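PDB 4HAM: Lmo2241 protein from Listeria monocytogenes, which probably binds DNA through a winged helix-turn-helix domain of the GntR family and acts as a dimeric transcription regulator. Local coordinates for residues Leu13-Tyr16 against Glu17-Gln21; Ile48-Asn51 against Pro52-Ser56; Thr96-Lys99 against Glu100-Asp104; Leu108-Ile112 against Glu113-Lys117. One frame throughout, in Å; residues are numbered along the deposited sequence.

Interaction 1: residues Leu13-Tyr16 against Glu17-Gln21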
loop_
_atom_site.group_PDB
_atom_site.type_symbol
_atom_site.label_atom_id
_atom_site.label_comp_id
_atom_site.label_asym_id
_atom_site.label_seq_id
_atom_site.Cartn_x
_atom_site.Cartn_y
_atom_site.Cartn_z
ATOM N N LEU A 13 -2.124 -6.444 8.553
ATOM C CA LEU A 13 -0.671 -6.558 8.618
ATOM C C LEU A 13 -0.243 -7.686 9.560
ATOM O O LEU A 13 -0.686 -7.740 10.711
ATOM C CB LEU A 13 -0.039 -5.244 9.077
ATOM C CG LEU A 13 -0.372 -3.926 8.373
ATOM C CD1 LEU A 13 0.481 -2.798 8.966
ATOM C CD2 LEU A 13 -0.150 -4.036 6.879
ATOM N N PRO A 14 0.613 -8.597 9.069
ATOM C CA PRO A 14 1.191 -9.651 9.913
ATOM C C PRO A 14 1.856 -9.040 11.138
ATOM O O PRO A 14 2.299 -7.890 11.076
ATOM C CB PRO A 14 2.253 -10.276 9.006
ATOM C CG PRO A 14 1.736 -10.043 7.627
ATOM C CD PRO A 14 1.082 -8.686 7.676
ATOM N N ILE A 15 1.921 -9.783 12.236
ATOM C CA ILE A 15 2.538 -9.261 13.452
ATOM C C ILE A 15 3.960 -8.752 13.204
ATOM O O ILE A 15 4.326 -7.692 13.705
ATOM C CB ILE A 15 2.561 -10.307 14.602
ATOM C CG1 ILE A 15 1.141 -10.802 14.896
ATOM C CG2 ILE A 15 3.169 -9.702 15.865
ATOM C CD1 ILE A 15 0.159 -9.705 15.093
ATOM N N TYR A 16 4.760 -9.492 12.440
ATOM C CA TYR A 16 6.149 -9.074 12.245
ATOM C C TYR A 16 6.188 -7.695 11.557
ATOM O O TYR A 16 7.020 -6.853 11.896
ATOM C CB TYR A 16 6.981 -10.130 11.484
ATOM C CG TYR A 16 6.930 -9.989 9.979
ATOM C CD1 TYR A 16 7.885 -9.237 9.295
ATOM C CD2 TYR A 16 5.921 -10.594 9.241
ATOM C CE1 TYR A 16 7.832 -9.092 7.928
ATOM C CE2 TYR A 16 5.863 -10.460 7.869
ATOM C CZ TYR A 16 6.822 -9.709 7.218
ATOM O OH TYR A 16 6.763 -9.571 5.847
ATOM N N GLU A 17 5.264 -7.468 10.629
ATOM C CA GLU A 17 5.215 -6.210 9.895
ATOM C C GLU A 17 4.778 -5.054 10.790
ATOM O O GLU A 17 5.242 -3.924 10.633
ATOM C CB GLU A 17 4.290 -6.330 8.677
ATOM C CG GLU A 17 4.238 -5.074 7.831
ATOM C CD GLU A 17 3.599 -5.292 6.480
ATOM O OE1 GLU A 17 2.955 -6.345 6.288
ATOM O OE2 GLU A 17 3.748 -4.415 5.603
ATOM N N GLN A 18 3.879 -5.338 11.728
ATOM C CA GLN A 18 3.436 -4.334 12.684
ATOM C C GLN A 18 4.626 -3.877 13.518
ATOM O O GLN A 18 4.807 -2.676 13.761
ATOM C CB GLN A 18 2.317 -4.897 13.572
ATOM C CG GLN A 18 1.019 -5.091 12.818
ATOM C CD GLN A 18 -0.120 -5.541 13.711
ATOM O OE1 GLN A 18 -0.347 -4.969 14.775
ATOM N NE2 GLN A 18 -0.840 -6.573 13.279
ATOM N N ILE A 19 5.453 -4.841 13.926
ATOM C CA ILE A 19 6.668 -4.537 14.682
ATOM C C ILE A 19 7.627 -3.698 13.863
ATOM O O ILE A 19 8.153 -2.698 14.355
ATOM C CB ILE A 19 7.364 -5.821 15.148
ATOM C CG1 ILE A 19 6.446 -6.553 16.140
ATOM C CG2 ILE A 19 8.709 -5.506 15.802
ATOM C CD1 ILE A 19 6.982 -7.920 16.547
ATOM N N VAL A 20 7.856 -4.103 12.615
ATOM C CA VAL A 20 8.715 -3.316 11.725
ATOM C C VAL A 20 8.203 -1.875 11.632
ATOM O O VAL A 20 8.963 -0.913 11.768
ATOM C CB VAL A 20 8.763 -3.915 10.304
ATOM C CG1 VAL A 20 9.484 -2.955 9.327
ATOM C CG2 VAL A 20 9.432 -5.286 10.330
ATOM N N GLN A 21 6.902 -1.723 11.425
ATOM C CA GLN A 21 6.362 -0.386 11.156
ATOM C C GLN A 21 6.314 0.491 12.403
ATOM O O GLN A 21 6.488 1.700 12.312
ATOM C CB GLN A 21 4.986 -0.455 10.474
ATOM C CG GLN A 21 5.010 -1.082 9.063
ATOM C CD GLN A 21 5.738 -0.206 8.046
ATOM O OE1 GLN A 21 6.942 -0.357 7.826
ATOM N NE2 GLN A 21 5.012 0.725 7.444
#

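Interaction 2: residues Ile48-Asn51 against Pro52-Ser56. With SO4 (sulfate ion), chain C.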
loop_
_atom_site.group_PDB
_atom_site.type_symbol
_atom_site.label_atom_id
_atom_site.label_comp_id
_atom_site.label_asym_id
_atom_site.label_seq_id
_atom_site.Cartn_x
_atom_site.Cartn_y
_atom_site.Cartn_z
ATOM N N ILE A 48 6.808 -8.375 25.132
ATOM C CA ILE A 48 5.522 -8.168 24.453
ATOM C C ILE A 48 4.653 -9.418 24.360
ATOM O O ILE A 48 3.459 -9.323 24.070
ATOM C CB ILE A 48 5.663 -7.510 23.064
ATOM C CG1 ILE A 48 6.447 -8.405 22.116
ATOM C CG2 ILE A 48 6.320 -6.153 23.198
ATOM C CD1 ILE A 48 6.584 -7.802 20.728
ATOM N N GLY A 49 5.238 -10.581 24.629
ATOM C CA GLY A 49 4.470 -11.814 24.638
ATOM C C GLY A 49 4.207 -12.306 23.222
ATOM O O GLY A 49 3.123 -12.800 22.898
ATOM N N VAL A 50 5.218 -12.160 22.375
ATOM C CA VAL A 50 5.153 -12.592 20.986
ATOM C C VAL A 50 6.195 -13.685 20.736
ATOM O O VAL A 50 7.254 -13.707 21.366
ATOM C CB VAL A 50 5.392 -11.380 20.042
ATOM C CG1 VAL A 50 5.583 -11.811 18.600
ATOM C CG2 VAL A 50 4.217 -10.415 20.148
ATOM N N ASN A 51 5.867 -14.612 19.846
ATOM C CA ASN A 51 6.803 -15.625 19.376
ATOM C C ASN A 51 8.184 -15.008 19.038
ATOM O O ASN A 51 8.272 -14.113 18.204
ATOM C CB ASN A 51 6.159 -16.283 18.144
ATOM C CG ASN A 51 6.898 -17.508 17.663
ATOM O OD1 ASN A 51 8.086 -17.673 17.912
ATOM N ND2 ASN A 51 6.187 -18.374 16.941
ATOM N N PRO A 52 9.259 -15.461 19.716
ATOM C CA PRO A 52 10.617 -14.968 19.425
ATOM C C PRO A 52 10.977 -15.062 17.937
ATOM O O PRO A 52 11.677 -14.192 17.414
ATOM C CB PRO A 52 11.508 -15.911 20.239
ATOM C CG PRO A 52 10.636 -16.322 21.387
ATOM C CD PRO A 52 9.268 -16.485 20.775
ATOM N N ASN A 53 10.485 -16.090 17.257
ATOM C CA ASN A 53 10.725 -16.212 15.814
ATOM C C ASN A 53 10.041 -15.093 15.001
ATOM O O ASN A 53 10.547 -14.655 13.960
ATOM C CB ASN A 53 10.320 -17.597 15.317
ATOM C CG ASN A 53 11.061 -18.718 16.046
ATOM O OD1 ASN A 53 12.244 -18.948 15.806
ATOM N ND2 ASN A 53 10.363 -19.414 16.947
ATOM N N THR A 54 8.899 -14.614 15.490
ATOM C CA THR A 54 8.230 -13.464 14.879
ATOM C C THR A 54 9.034 -12.181 15.067
ATOM O O THR A 54 9.183 -11.375 14.144
ATOM C CB THR A 54 6.810 -13.291 15.462
ATOM O OG1 THR A 54 6.056 -14.472 15.186
ATOM C CG2 THR A 54 6.098 -12.093 14.847
ATOM N N VAL A 55 9.567 -11.985 16.267
ATOM C CA VAL A 55 10.408 -10.819 16.519
ATOM C C VAL A 55 11.711 -10.876 15.706
ATOM O O VAL A 55 12.187 -9.863 15.217
ATOM C CB VAL A 55 10.722 -10.682 18.023
ATOM C CG1 VAL A 55 11.647 -9.493 18.277
ATOM C CG2 VAL A 55 9.417 -10.541 18.813
ATOM N N SER A 56 12.265 -12.070 15.556
ATOM C CA SER A 56 13.466 -12.243 14.753
ATOM C C SER A 56 13.199 -11.853 13.299
ATOM O O SER A 56 14.015 -11.191 12.649
ATOM C CB SER A 56 13.952 -13.686 14.843
ATOM O OG SER A 56 15.025 -13.911 13.948
HETATM S S SO4 C . 2.544 -17.942 17.878
HETATM O O1 SO4 C . 2.090 -19.331 17.855
HETATM O O2 SO4 C . 1.393 -17.046 17.977
HETATM O O3 SO4 C . 3.401 -17.736 19.034
HETATM O O4 SO4 C . 3.293 -17.649 16.649
#

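Interaction 3: residues Thr96-Lys99 against Glu100-Asp104. With SO4 (sulfate ion), chain B.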
loop_
_atom_site.group_PDB
_atom_site.type_symbol
_atom_site.label_atom_id
_atom_site.label_comp_id
_atom_site.label_asym_id
_atom_site.label_seq_id
_atom_site.Cartn_x
_atom_site.Cartn_y
_atom_site.Cartn_z
ATOM N N THR A 96 5.034 3.461 -6.008
ATOM C CA THR A 96 4.048 2.609 -6.676
ATOM C C THR A 96 2.911 2.260 -5.713
ATOM O O THR A 96 1.738 2.303 -6.084
ATOM C CB THR A 96 4.696 1.332 -7.235
ATOM O OG1 THR A 96 5.560 1.690 -8.314
ATOM C CG2 THR A 96 3.632 0.360 -7.764
ATOM N N LYS A 97 3.255 1.956 -4.464
ATOM C CA LYS A 97 2.236 1.644 -3.464
ATOM C C LYS A 97 1.319 2.835 -3.218
ATOM O O LYS A 97 0.126 2.661 -2.994
ATOM C CB LYS A 97 2.863 1.196 -2.152
ATOM C CG LYS A 97 3.524 -0.176 -2.218
ATOM C CD LYS A 97 4.234 -0.492 -0.913
ATOM C CE LYS A 97 5.225 -1.635 -1.071
ATOM N NZ LYS A 97 6.074 -1.763 0.151
ATOM N N LEU A 98 1.882 4.042 -3.248
ATOM C CA LEU A 98 1.082 5.248 -3.105
ATOM C C LEU A 98 0.110 5.370 -4.271
ATOM O O LEU A 98 -1.079 5.669 -4.091
ATOM C CB LEU A 98 1.976 6.494 -3.054
ATOM C CG LEU A 98 1.172 7.776 -2.828
ATOM C CD1 LEU A 98 0.436 7.689 -1.495
ATOM C CD2 LEU A 98 2.046 9.012 -2.865
ATOM N N LYS A 99 0.616 5.131 -5.473
ATOM C CA LYS A 99 -0.226 5.252 -6.654
ATOM C C LYS A 99 -1.404 4.276 -6.603
ATOM O O LYS A 99 -2.556 4.672 -6.823
ATOM C CB LYS A 99 0.580 5.072 -7.945
ATOM C CG LYS A 99 -0.283 5.252 -9.168
ATOM C CD LYS A 99 0.525 5.463 -10.427
ATOM C CE LYS A 99 -0.411 5.854 -11.554
ATOM N NZ LYS A 99 0.301 5.951 -12.858
ATOM N N GLU A 100 -1.106 3.019 -6.288
ATOM C CA GLU A 100 -2.120 1.978 -6.236
ATOM C C GLU A 100 -3.169 2.275 -5.157
ATOM O O GLU A 100 -4.360 2.032 -5.354
ATOM C CB GLU A 100 -1.466 0.611 -6.025
ATOM C CG GLU A 100 -0.600 0.146 -7.207
ATOM C CD GLU A 100 -1.407 -0.082 -8.487
ATOM O OE1 GLU A 100 -2.625 -0.353 -8.398
ATOM O OE2 GLU A 100 -0.827 0.011 -9.592
ATOM N N THR A 101 -2.716 2.826 -4.036
ATOM C CA THR A 101 -3.597 3.148 -2.921
ATOM C C THR A 101 -4.533 4.287 -3.300
ATOM O O THR A 101 -5.729 4.257 -3.003
ATOM C CB THR A 101 -2.789 3.542 -1.673
ATOM O OG1 THR A 101 -1.912 2.463 -1.326
ATOM C CG2 THR A 101 -3.724 3.825 -0.510
ATOM N N ILE A 102 -3.980 5.292 -3.967
ATOM C CA ILE A 102 -4.796 6.384 -4.474
ATOM C C ILE A 102 -5.841 5.887 -5.477
ATOM O O ILE A 102 -7.006 6.290 -5.413
ATOM C CB ILE A 102 -3.924 7.485 -5.069
ATOM C CG1 ILE A 102 -3.204 8.224 -3.930
ATOM C CG2 ILE A 102 -4.757 8.447 -5.933
ATOM C CD1 ILE A 102 -2.170 9.203 -4.400
ATOM N N LEU A 103 -5.439 5.007 -6.391
ATOM C CA LEU A 103 -6.405 4.410 -7.312
ATOM C C LEU A 103 -7.537 3.733 -6.538
ATOM O O LEU A 103 -8.716 3.888 -6.878
ATOM C CB LEU A 103 -5.727 3.409 -8.242
ATOM C CG LEU A 103 -6.662 2.529 -9.080
ATOM C CD1 LEU A 103 -7.532 3.373 -10.013
ATOM C CD2 LEU A 103 -5.862 1.519 -9.857
ATOM N N ASP A 104 -7.181 2.993 -5.493
ATOM C CA ASP A 104 -8.195 2.268 -4.724
ATOM C C ASP A 104 -9.179 3.214 -4.040
ATOM O O ASP A 104 -10.392 3.006 -4.098
ATOM C CB ASP A 104 -7.559 1.319 -3.708
ATOM C CG ASP A 104 -6.957 0.079 -4.353
ATOM O OD1 ASP A 104 -7.140 -0.122 -5.576
ATOM O OD2 ASP A 104 -6.307 -0.704 -3.630
HETATM S S SO4 B . 7.329 -1.645 -9.095
HETATM O O1 SO4 B . 8.338 -1.956 -10.107
HETATM O O2 SO4 B . 7.426 -0.235 -8.723
HETATM O O3 SO4 B . 6.001 -1.911 -9.637
HETATM O O4 SO4 B . 7.548 -2.476 -7.917
#

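Interaction 4: residues Leu108-Ile112 against Glu113-Lys117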
loop_
_atom_site.group_PDB
_atom_site.type_symbol
_atom_site.label_atom_id
_atom_site.label_comp_id
_atom_site.label_asym_id
_atom_site.label_seq_id
_atom_site.Cartn_x
_atom_site.Cartn_y
_atom_site.Cartn_z
ATOM N N LEU A 108 -13.214 3.913 -4.831
ATOM C CA LEU A 108 -14.195 3.785 -3.767
ATOM C C LEU A 108 -14.939 5.097 -3.498
ATOM O O LEU A 108 -15.733 5.188 -2.564
ATOM C CB LEU A 108 -13.518 3.279 -2.497
ATOM C CG LEU A 108 -13.015 1.833 -2.572
ATOM C CD1 LEU A 108 -12.045 1.548 -1.451
ATOM C CD2 LEU A 108 -14.188 0.860 -2.511
ATOM N N GLY A 109 -14.674 6.111 -4.311
ATOM C CA GLY A 109 -15.435 7.347 -4.235
ATOM C C GLY A 109 -14.834 8.432 -3.364
ATOM O O GLY A 109 -15.505 9.415 -3.060
ATOM N N VAL A 110 -13.573 8.264 -2.962
ATOM C CA VAL A 110 -12.889 9.271 -2.153
ATOM C C VAL A 110 -12.207 10.279 -3.079
ATOM O O VAL A 110 -11.384 9.906 -3.906
ATOM C CB VAL A 110 -11.837 8.621 -1.233
ATOM C CG1 VAL A 110 -11.168 9.662 -0.339
ATOM C CG2 VAL A 110 -12.472 7.525 -0.386
ATOM N N ASN A 111 -12.546 11.556 -2.957
ATOM C CA ASN A 111 -11.956 12.539 -3.858
ATOM C C ASN A 111 -10.570 12.990 -3.417
ATOM O O ASN A 111 -10.149 12.725 -2.289
ATOM C CB ASN A 111 -12.901 13.721 -4.135
ATOM C CG ASN A 111 -13.240 14.523 -2.892
ATOM O OD1 ASN A 111 -12.377 14.814 -2.063
ATOM N ND2 ASN A 111 -14.512 14.904 -2.768
ATOM N N ILE A 112 -9.862 13.659 -4.316
ATOM C CA ILE A 112 -8.484 14.065 -4.047
ATOM C C ILE A 112 -8.401 15.034 -2.862
ATOM O O ILE A 112 -7.416 15.031 -2.117
ATOM C CB ILE A 112 -7.819 14.665 -5.314
ATOM C CG1 ILE A 112 -6.346 14.948 -5.059
ATOM C CG2 ILE A 112 -8.558 15.914 -5.781
ATOM C CD1 ILE A 112 -5.599 13.745 -4.587
ATOM N N GLU A 113 -9.444 15.842 -2.674
ATOM C CA GLU A 113 -9.491 16.758 -1.535
ATOM C C GLU A 113 -9.468 15.984 -0.218
ATOM O O GLU A 113 -8.736 16.339 0.701
ATOM C CB GLU A 113 -10.725 17.665 -1.585
ATOM C CG GLU A 113 -10.889 18.541 -0.349
ATOM C CD GLU A 113 -12.039 19.544 -0.465
ATOM O OE1 GLU A 113 -13.207 19.116 -0.603
ATOM O OE2 GLU A 113 -11.768 20.766 -0.413
ATOM N N GLU A 114 -10.275 14.928 -0.152
ATOM C CA GLU A 114 -10.340 14.060 1.018
ATOM C C GLU A 114 -9.023 13.305 1.221
ATOM O O GLU A 114 -8.594 13.075 2.349
ATOM C CB GLU A 114 -11.516 13.084 0.891
ATOM C CG GLU A 114 -12.877 13.762 0.910
ATOM C CD GLU A 114 -14.033 12.821 0.585
ATOM O OE1 GLU A 114 -13.966 12.105 -0.440
ATOM O OE2 GLU A 114 -15.017 12.809 1.354
ATOM N N ILE A 115 -8.386 12.925 0.120
ATOM C CA ILE A 115 -7.094 12.250 0.169
ATOM C C ILE A 115 -5.983 13.146 0.735
ATOM O O ILE A 115 -5.191 12.696 1.563
ATOM C CB ILE A 115 -6.688 11.686 -1.217
ATOM C CG1 ILE A 115 -7.623 10.544 -1.607
ATOM C CG2 ILE A 115 -5.253 11.183 -1.200
ATOM C CD1 ILE A 115 -7.455 10.085 -3.050
ATOM N N HIS A 116 -5.933 14.410 0.311
ATOM C CA HIS A 116 -4.967 15.346 0.878
ATOM C C HIS A 116 -5.176 15.510 2.384
ATOM O O HIS A 116 -4.213 15.598 3.142
ATOM C CB HIS A 116 -5.040 16.717 0.200
ATOM C CG HIS A 116 -4.456 16.743 -1.175
ATOM N ND1 HIS A 116 -3.143 16.419 -1.433
ATOM C CD2 HIS A 116 -5.008 17.052 -2.374
ATOM C CE1 HIS A 116 -2.910 16.520 -2.727
ATOM N NE2 HIS A 116 -4.026 16.906 -3.323
ATOM N N LYS A 117 -6.440 15.565 2.800
ATOM C CA LYS A 117 -6.805 15.705 4.205
ATOM C C LYS A 117 -6.308 14.507 5.014
ATOM O O LYS A 117 -5.688 14.672 6.076
ATOM C CB LYS A 117 -8.324 15.833 4.337
ATOM C CG LYS A 117 -8.845 15.855 5.765
ATOM C CD LYS A 117 -9.579 17.159 6.062
ATOM C CE LYS A 117 -10.236 17.151 7.443
ATOM N NZ LYS A 117 -11.705 16.871 7.378
#

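Interaction 1: residues Leu13-Tyr16 against Glu17-Gln21
The carbonyl oxygen of Leu13 accepts the side-chain amide of Gln18, NE2 to O 2.8 Å, over a nearly straight N-H...O path of 165°. The oxygen lies close to the amide plane of Gln18, whose extended chain runs back past the first turn of helix 15-29 to reach it. The same NE2 also bonds to Asn8 O. Pro14, at the N-cap position, offers its backbone O to Gln18 N at 3.1 Å and, weakly, to Glu17 N. In one of its two conformers Glu17 starts anti to its backbone N (chi1 -177°) and stays extended, carrying its carboxylate back to the CD corner of the proline, OE1 3.3 Å from Pro14 CD. In that conformer the Leu13 side chain crosses it at about a right angle, Leu13 CD2 coming to 3.9 Å from Glu17 OE1. On another flank Ile15 CG2 packs loosely on Ile19 CD1 at 4.3 Å, both residues leaning on helix 52-64. Glu17 N lies over one face of the Tyr16 ring, which also makes a cation-pi contact with Lys57. With proline as N-cap no side-chain cap forms, and the Gln18 amide helps tie the preceding chain to the first turn.

Interaction 2: residues Ile48-Asn51 against Pro52-Ser56
Asn51 OD1 receives two hydrogen bonds from Asn53, one from the backbone N at 2.9 Å and one from the side-chain ND2 at 3.0 Å. The ND2 donor lies in the carbonyl plane on a lone pair, whereas the backbone N stands above that plane, and the two amide groups are turned 78° against each other. Asn51 CG sits anti to the backbone N (chi1 -171°), which directs OD1 at the start of the helix while ND2 faces outward. The backbone O of Asn51 takes Val55 N at 3.2 Å and, weakly, Thr54 N. The bond from Asn53 N to OD1 caps helix 52-64, with Asn51 at the N-cap; that helix follows helix 41-48 across a tight turn with Gly49 at positive phi, and in the GntR family the pair forms the helix-turn-helix, whose second helix probably reads DNA. The other branch of the amide meets an anion: Asn51 ND2 donates to O4 of a sulfate ion, probably from the crystallisation liquor, at 3.0 Å and almost straight, 171°. Apolar packing links the turn to the helix. Val50 CG1 meets Thr54 CB at 3.7 Å, the side chains crossing at about a right angle, and Val55 CG2 at 4.0 Å.

Interaction 3: residues Thr96-Lys99 against Glu100-Asp104
Regular i to i+4 hydrogen bonds link the two halves of this continuous helical run, from Glu100 N to Thr96 O at 2.9 Å through to Leu103 N on Lys99 O. The run is the middle of helix 88-107, which pairs with helix 112-127 and with the same hairpin of the second subunit probably forms the four-helix bundle of the dimer. One carbonyl is gripped twice: Lys97 O accepts Thr101 N at 3.0 Å and Thr101 OG1 at 2.6 Å, from opposite faces of its plane. Thr101 OG1 stands beside its own backbone N (chi1 -58°), which folds the hydroxyl of this buried residue back onto the preceding turn and gives it a partner. Leu98 CG lies 4.0 Å from Ile102 CD1, forming an apolar patch at which Ile102 also packs on Ile126 of the second subunit. In one of its two conformers Glu100 bends at chi2 and its OE1 accepts Gln21 NE2 of the second subunit, while extended Lys99 makes a salt bridge with Asp125 of that subunit. Toward the N-terminal end Thr96 OG1 donates to O2 of a sulfate ion at 2.7 Å, and the same ion is held by Ser11 OG and Gln12 N of the second subunit.

Interaction 4: residues Leu108-Ile112 against Glu113-Lys117
A capping box opens helix 112-127, made by Asn111 at the N-cap and Glu114 three residues on. Asn111 OD1 accepts Glu114 N at 2.8 Å with an N-H...O angle of 158°, the donor nearly in line with the C=O bond; in return Glu114 OE1 takes Asn111 N at 2.9 Å through its anti lone pair. Asn111 CG stands between its backbone N and carbonyl carbon (chi1 63°), which swings OD1 over the first turn. The two side chains cross at about a right angle, with amide and carboxylate planes 38° apart. In one of the two conformers of Glu114 this pair of bonds holds the two groups together and satisfies two backbone N-H groups at the helix start; the helix end would probably favour the charged carboxylate. Just before the cap, Val110 CG1 lies 3.7 Å from Glu114 CB and 3.9 Å from Ile115 CG1, the latter a hydrophobic staple joining the residue before the N-cap to the one four after it. One turn on, Ile112 CG1 approaches His116 NE2 at 3.5 Å, with CD1 close by. That imidazole turns its nitrogens to the second subunit: NE2 bonds to Asp120 and ND1 to ND1 of His116, both of that subunit. Gly109 ends helix 88-107 in a Schellman motif. The cap comes two residues after Gly109, with Val110 and Ile115 packed against Leu105 of helix 88-107 and the second subunit meeting Ile112 and His116.

Overall arrangement
The four contacts fall into two pairs, one in the DNA-binding part and one in the helical hairpin. Interactions 1 and 2 lie in the winged helix-turn-helix, their centres 11 Å apart, and touch where Ile15 CG2 meets Thr54 CG2 at 3.9 Å. Interactions 3 and 4 belong to the hairpin of helices 88-107 and 112-127, centres 12 Å apart, and touch through Ile102 CG2 and Ile115 CD1 at 4.3 Å. Interactions 2 and 4, centres about 37 Å apart, lie on opposite sides of the chain's centre. Within one chain interactions 1 and 3 do not touch, with centres 20 Å and nearest atoms about 6 Å apart; Gln21 joins them only between subunits.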